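Local coordinates for protein C alpha-dehydrogenase (Sphingobium sp. SYK-6, PDB 4YAC) that binds NADH and probably acts as an NAD-dependent short-chain dehydrogenase in the breakdown of lignin beta-aryl ethers, at residues V94-I100 with T153-Y157; A143-V149 with K161-R165. One frame throughout, in Å; residues are numbered along the deposited sequence.

Both interactions use helix 155-174 of the Rossmann-type short-chain dehydrogenase fold: interaction 1 at its first turn, interaction 2 about a turn further along. Their centres lie about 13 Å apart. Along the chain the segments alternate, 94-100, 143-149, 153-157 and 161-165, and the helix is packed against the loops that follow two neighbouring strands of the parallel sheet, 87-90 and 137-142. The contacts meet where Tyr157 OH sits 3.4 Å from Ser144 CB. Tyr157 and Lys161 have the Tyr-x-x-x-Lys spacing of the family signature, which in relatives supplies catalytic residues, so the contacts probably help to place that pair. Both also reach the second subunit.

Interaction 1. Residues V94-I100 with T153-Y157; sequences VSQFGPI and TTGIY
Phe97 drives the edge of its ring at a face of Tyr157, a T-shaped pair with planes at 84° and centroids 5.7 Å apart. Thr154 CG2 lies over one face of Phe97 in a CH-pi contact, 4.2 Å from the ring centroid and displaced toward the rim. At the edge of the same ring, Phe97 CE1 meets Tyr157 CB at 3.7 Å. The edge of Tyr157 faces the carbonyl oxygen of Val94, a residue of the NADH pocket, while Ser95 CB comes in obliquely, 3.5 Å from Tyr157 CD1. CG of Tyr157 is anti to its own N (chi1 -176°), which carries the ring alongside Ser95. With an alanine in place of Tyr157 the ring is gone, and a gap would probably open beside Ser95 CB and the CZ end of Phe97, leaving Phe97 less firmly held.

A single N-H...O bond joins the backbones directly: Gly98 N donates to Thr153 O at 2.9 Å. One water links Gln96 O to Tyr157 N, and another Gly98 O to Gly155 N. Glu174 of the second subunit binds Ile100 N and Thr153 N. The chemistry thus divides: T-shaped and CH-pi contacts pack the side chains, while backbone and water bonds tie the loop to the start of the helix.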
loop_
_atom_site.group_PDB
_atom_site.type_symbol
_atom_site.label_atom_id
_atom_site.label_comp_id
_atom_site.label_asym_id
_atom_site.label_seq_id
_atom_site.Cartn_x
_atom_site.Cartn_y
_atom_site.Cartn_z
ATOM N N VAL A 94 -8.898 -0.719 12.509
ATOM C CA VAL A 94 -8.323 -1.033 13.811
ATOM C C VAL A 94 -6.825 -0.780 13.794
ATOM O O VAL A 94 -6.227 -0.624 12.729
ATOM C CB VAL A 94 -8.581 -2.497 14.211
ATOM C CG1 VAL A 94 -10.074 -2.772 14.274
ATOM C CG2 VAL A 94 -7.903 -3.452 13.231
ATOM N N SER A 95 -6.218 -0.752 14.975
ATOM C CA SER A 95 -4.779 -0.567 15.066
ATOM C C SER A 95 -4.215 -1.101 16.370
ATOM O O SER A 95 -4.835 -0.995 17.426
ATOM C CB SER A 95 -4.421 0.912 14.925
ATOM O OG SER A 95 -5.017 1.679 15.956
ATOM N N GLN A 96 -3.029 -1.690 16.265
ATOM C CA GLN A 96 -2.237 -2.062 17.425
ATOM C C GLN A 96 -0.778 -1.897 17.035
ATOM O O GLN A 96 -0.321 -2.471 16.046
ATOM C CB GLN A 96 -2.535 -3.491 17.876
ATOM C CG GLN A 96 -2.089 -3.791 19.301
ATOM C CD GLN A 96 -2.980 -4.810 19.989
ATOM O OE1 GLN A 96 -3.736 -4.474 20.900
ATOM N NE2 GLN A 96 -2.894 -6.062 19.555
ATOM N N PHE A 97 -0.066 -1.088 17.811
ATOM C CA PHE A 97 1.313 -0.728 17.507
ATOM C C PHE A 97 2.296 -1.526 18.352
ATOM O O PHE A 97 1.953 -2.005 19.433
ATOM C CB PHE A 97 1.519 0.772 17.732
ATOM C CG PHE A 97 0.540 1.636 16.988
ATOM C CD1 PHE A 97 0.248 1.388 15.656
ATOM C CD2 PHE A 97 -0.099 2.685 17.626
ATOM C CE1 PHE A 97 -0.652 2.179 14.973
ATOM C CE2 PHE A 97 -1.002 3.476 16.946
ATOM C CZ PHE A 97 -1.280 3.223 15.618
ATOM N N GLY A 98 3.515 -1.668 17.844
ATOM C CA GLY A 98 4.574 -2.363 18.551
ATOM C C GLY A 98 5.761 -2.577 17.635
ATOM O O GLY A 98 5.640 -2.417 16.423
ATOM N N PRO A 99 6.919 -2.938 18.207
ATOM C CA PRO A 99 8.098 -3.225 17.380
ATOM C C PRO A 99 7.769 -4.280 16.343
ATOM O O PRO A 99 7.135 -5.274 16.694
ATOM C CB PRO A 99 9.128 -3.751 18.384
ATOM C CG PRO A 99 8.651 -3.293 19.716
ATOM C CD PRO A 99 7.164 -3.202 19.634
ATOM N N ILE A 100 8.173 -4.078 15.095
ATOM C CA ILE A 100 7.754 -4.987 14.037
ATOM C C ILE A 100 8.308 -6.390 14.275
ATOM O O ILE A 100 7.687 -7.374 13.879
ATOM C CB ILE A 100 8.189 -4.485 12.638
ATOM C CG1 ILE A 100 7.597 -5.364 11.530
ATOM C CG2 ILE A 100 9.701 -4.458 12.512
ATOM C CD1 ILE A 100 6.088 -5.500 11.563
ATOM N N THR A 153 7.031 1.572 15.190
ATOM C CA THR A 153 5.978 0.757 15.814
ATOM C C THR A 153 4.649 0.707 15.054
ATOM O O THR A 153 3.720 0.035 15.505
ATOM C CB THR A 153 5.652 1.220 17.268
ATOM O OG1 THR A 153 4.813 2.382 17.253
ATOM C CG2 THR A 153 6.926 1.490 18.076
ATOM N N THR A 154 4.542 1.390 13.913
ATOM C CA THR A 154 3.292 1.372 13.133
ATOM C C THR A 154 3.394 0.509 11.872
ATOM O O THR A 154 2.656 0.722 10.910
ATOM C CB THR A 154 2.861 2.795 12.696
ATOM O OG1 THR A 154 3.764 3.295 11.700
ATOM C CG2 THR A 154 2.819 3.751 13.886
ATOM N N GLY A 155 4.295 -0.467 11.885
ATOM C CA GLY A 155 4.578 -1.272 10.707
ATOM C C GLY A 155 3.381 -1.960 10.074
ATOM O O GLY A 155 3.161 -1.851 8.867
ATOM N N ILE A 156 2.610 -2.685 10.877
ATOM C CA ILE A 156 1.430 -3.375 10.366
ATOM C C ILE A 156 0.402 -2.358 9.888
ATOM O O ILE A 156 -0.066 -2.431 8.756
ATOM C CB ILE A 156 0.796 -4.294 11.430
ATOM C CG1 ILE A 156 1.780 -5.402 11.820
ATOM C CG2 ILE A 156 -0.493 -4.910 10.899
ATOM C CD1 ILE A 156 1.278 -6.326 12.910
ATOM N N TYR A 157 0.066 -1.408 10.757
ATOM C CA TYR A 157 -0.914 -0.374 10.440
ATOM C C TYR A 157 -0.576 0.349 9.135
ATOM O O TYR A 157 -1.435 0.523 8.271
ATOM C CB TYR A 157 -0.997 0.626 11.600
ATOM C CG TYR A 157 -2.040 1.705 11.435
ATOM C CD1 TYR A 157 -3.389 1.423 11.589
ATOM C CD2 TYR A 157 -1.671 3.011 11.153
ATOM C CE1 TYR A 157 -4.345 2.412 11.449
ATOM C CE2 TYR A 157 -2.618 4.007 11.013
ATOM C CZ TYR A 157 -3.952 3.703 11.162
ATOM O OH TYR A 157 -4.898 4.695 11.022
HETATM O O HOH W 1 0.932 -1.237 13.564
HETATM O O HOH W 2 6.098 -1.759 13.765
#

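Interaction 2. Residues A143-V149 with K161-R165; sequences ASMSAFV and KYAVR
Arg165 and Phe148 make the stacked part of the contact: the guanidinium lies flat on the ring, centres 4.1 Å apart and planes at 24°, with NH1 over the CD1-CE1 side. The arginine chain leaves the helix with CG anti to the backbone N (chi1 166°) and stays extended to NE, crossing the phenylalanine side chain at about a right angle.

The hydrogen bond across the contact comes from the same group. Arg165 NH1 donates to Ala147 O at 3.0 Å, nearly in the guanidinium plane, so the cation uses its edge for the carbonyl and its face for the ring. NE forms a salt bridge with Glu169, and these three partners together fix the rotation of the guanidinium. Within the loop, Ser144 OG accepts from Ser146 N at 2.9 Å, an ST turn that helps shape the 3-10 segment.

Tyr162 packs against carbonyls. Ala147 O stands 3.4 Å above its ring plane, over the centre, whereas Ser146 O approaches the edge, 3.3 Å from Tyr162 CE1. Its OH also has a weak hydrogen bond to Glu169 of the second subunit.

Van der Waals packing adds to this. Lys161 CG lies 3.8 Å from Ser144 CB, and the bend at chi2 (-60°) turns CD along the Ala143 backbone. Ala143 CB meets Val164 CG2 at 3.9 Å, and Ala147 CB touches both Lys161 O and Arg165 CB.

All of this is buried. The loop follows strand 137-142 and bonds through Ala143 and Met145 to Leu185 and Pro187, at and just beyond the end of strand 180-185; helix 105-133 packs on Lys161 and Val164, and helix 255-271 on Met145, Phe148 and Val149.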
loop_
_atom_site.group_PDB
_atom_site.type_symbol
_atom_site.label_atom_id
_atom_site.label_comp_id
_atom_site.label_asym_id
_atom_site.label_seq_id
_atom_site.Cartn_x
_atom_site.Cartn_y
_atom_site.Cartn_z
ATOM N N ALA A 143 -8.345 6.109 4.897
ATOM C CA ALA A 143 -7.054 5.514 5.198
ATOM C C ALA A 143 -6.452 6.233 6.400
ATOM O O ALA A 143 -6.994 6.154 7.497
ATOM C CB ALA A 143 -6.138 5.587 3.988
ATOM N N SER A 144 -5.358 6.957 6.182
ATOM C CA SER A 144 -4.599 7.577 7.258
ATOM C C SER A 144 -3.397 8.280 6.647
ATOM O O SER A 144 -3.008 7.975 5.520
ATOM C CB SER A 144 -4.154 6.521 8.279
ATOM O OG SER A 144 -3.136 7.007 9.127
ATOM N N MET A 145 -2.794 9.213 7.378
ATOM C CA MET A 145 -1.538 9.791 6.920
ATOM C C MET A 145 -0.427 8.743 6.974
ATOM O O MET A 145 0.656 8.950 6.427
ATOM C CB MET A 145 -1.164 11.019 7.750
ATOM C CG MET A 145 -1.917 12.282 7.353
ATOM S SD MET A 145 -1.726 12.721 5.609
ATOM C CE MET A 145 0.055 12.854 5.457
ATOM N N SER A 146 -0.702 7.611 7.620
ATOM C CA SER A 146 0.218 6.477 7.592
ATOM C C SER A 146 0.271 5.841 6.206
ATOM O O SER A 146 1.066 4.936 5.967
ATOM C CB SER A 146 -0.183 5.427 8.627
ATOM O OG SER A 146 0.073 5.887 9.940
ATOM N N ALA A 147 -0.591 6.305 5.302
ATOM C CA ALA A 147 -0.517 5.903 3.904
ATOM C C ALA A 147 0.570 6.701 3.177
ATOM O O ALA A 147 0.802 6.496 1.985
ATOM C CB ALA A 147 -1.864 6.093 3.223
ATOM N N PHE A 148 1.220 7.615 3.899
ATOM C CA PHE A 148 2.302 8.432 3.350
ATOM C C PHE A 148 3.563 8.391 4.206
ATOM O O PHE A 148 4.659 8.669 3.714
ATOM C CB PHE A 148 1.865 9.890 3.213
ATOM C CG PHE A 148 0.902 10.133 2.092
ATOM C CD1 PHE A 148 1.362 10.400 0.814
ATOM C CD2 PHE A 148 -0.462 10.109 2.317
ATOM C CE1 PHE A 148 0.479 10.629 -0.221
ATOM C CE2 PHE A 148 -1.349 10.337 1.288
ATOM C CZ PHE A 148 -0.877 10.597 0.016
ATOM N N VAL A 149 3.402 8.075 5.487
ATOM C CA VAL A 149 4.492 8.209 6.448
ATOM C C VAL A 149 4.627 6.999 7.358
ATOM O O VAL A 149 3.773 6.747 8.206
ATOM C CB VAL A 149 4.305 9.457 7.332
ATOM C CG1 VAL A 149 5.566 9.722 8.152
ATOM C CG2 VAL A 149 3.961 10.666 6.479
ATOM N N LYS A 161 -2.608 0.668 5.434
ATOM C CA LYS A 161 -3.113 1.941 4.941
ATOM C C LYS A 161 -2.508 2.274 3.580
ATOM O O LYS A 161 -3.173 2.864 2.727
ATOM C CB LYS A 161 -2.848 3.048 5.968
ATOM C CG LYS A 161 -3.629 2.854 7.276
ATOM C CD LYS A 161 -5.141 2.842 7.051
ATOM C CE LYS A 161 -5.920 2.598 8.335
ATOM N NZ LYS A 161 -7.390 2.562 8.073
ATOM N N TYR A 162 -1.264 1.871 3.352
ATOM C CA TYR A 162 -0.699 1.956 2.014
ATOM C C TYR A 162 -1.546 1.122 1.057
ATOM O O TYR A 162 -1.858 1.555 -0.053
ATOM C CB TYR A 162 0.754 1.472 2.001
ATOM C CG TYR A 162 1.773 2.582 2.101
ATOM C CD1 TYR A 162 2.041 3.194 3.318
ATOM C CD2 TYR A 162 2.483 3.007 0.986
ATOM C CE1 TYR A 162 2.974 4.202 3.418
ATOM C CE2 TYR A 162 3.417 4.014 1.077
ATOM C CZ TYR A 162 3.657 4.608 2.294
ATOM O OH TYR A 162 4.590 5.611 2.383
ATOM N N ALA A 163 -1.939 -0.064 1.506
ATOM C CA ALA A 163 -2.721 -0.971 0.675
ATOM C C ALA A 163 -4.002 -0.315 0.176
ATOM O O ALA A 163 -4.257 -0.303 -1.026
ATOM C CB ALA A 163 -3.052 -2.241 1.441
ATOM N N VAL A 164 -4.802 0.240 1.079
ATOM C CA VAL A 164 -6.090 0.788 0.662
ATOM C C VAL A 164 -5.892 2.109 -0.074
ATOM O O VAL A 164 -6.749 2.507 -0.857
ATOM C CB VAL A 164 -7.062 0.974 1.847
ATOM C CG1 VAL A 164 -7.447 -0.385 2.419
ATOM C CG2 VAL A 164 -6.473 1.875 2.915
ATOM N N ARG A 165 -4.763 2.779 0.143
ATOM C CA ARG A 165 -4.437 3.937 -0.686
ATOM C C ARG A 165 -4.295 3.488 -2.133
ATOM O O ARG A 165 -4.810 4.133 -3.042
ATOM C CB ARG A 165 -3.152 4.628 -0.227
ATOM C CG ARG A 165 -2.609 5.611 -1.260
ATOM C CD ARG A 165 -1.335 6.292 -0.816
ATOM N NE ARG A 165 -0.735 7.041 -1.918
ATOM C CZ ARG A 165 0.501 7.529 -1.914
ATOM N NH1 ARG A 165 1.287 7.348 -0.862
ATOM N NH2 ARG A 165 0.955 8.192 -2.968
#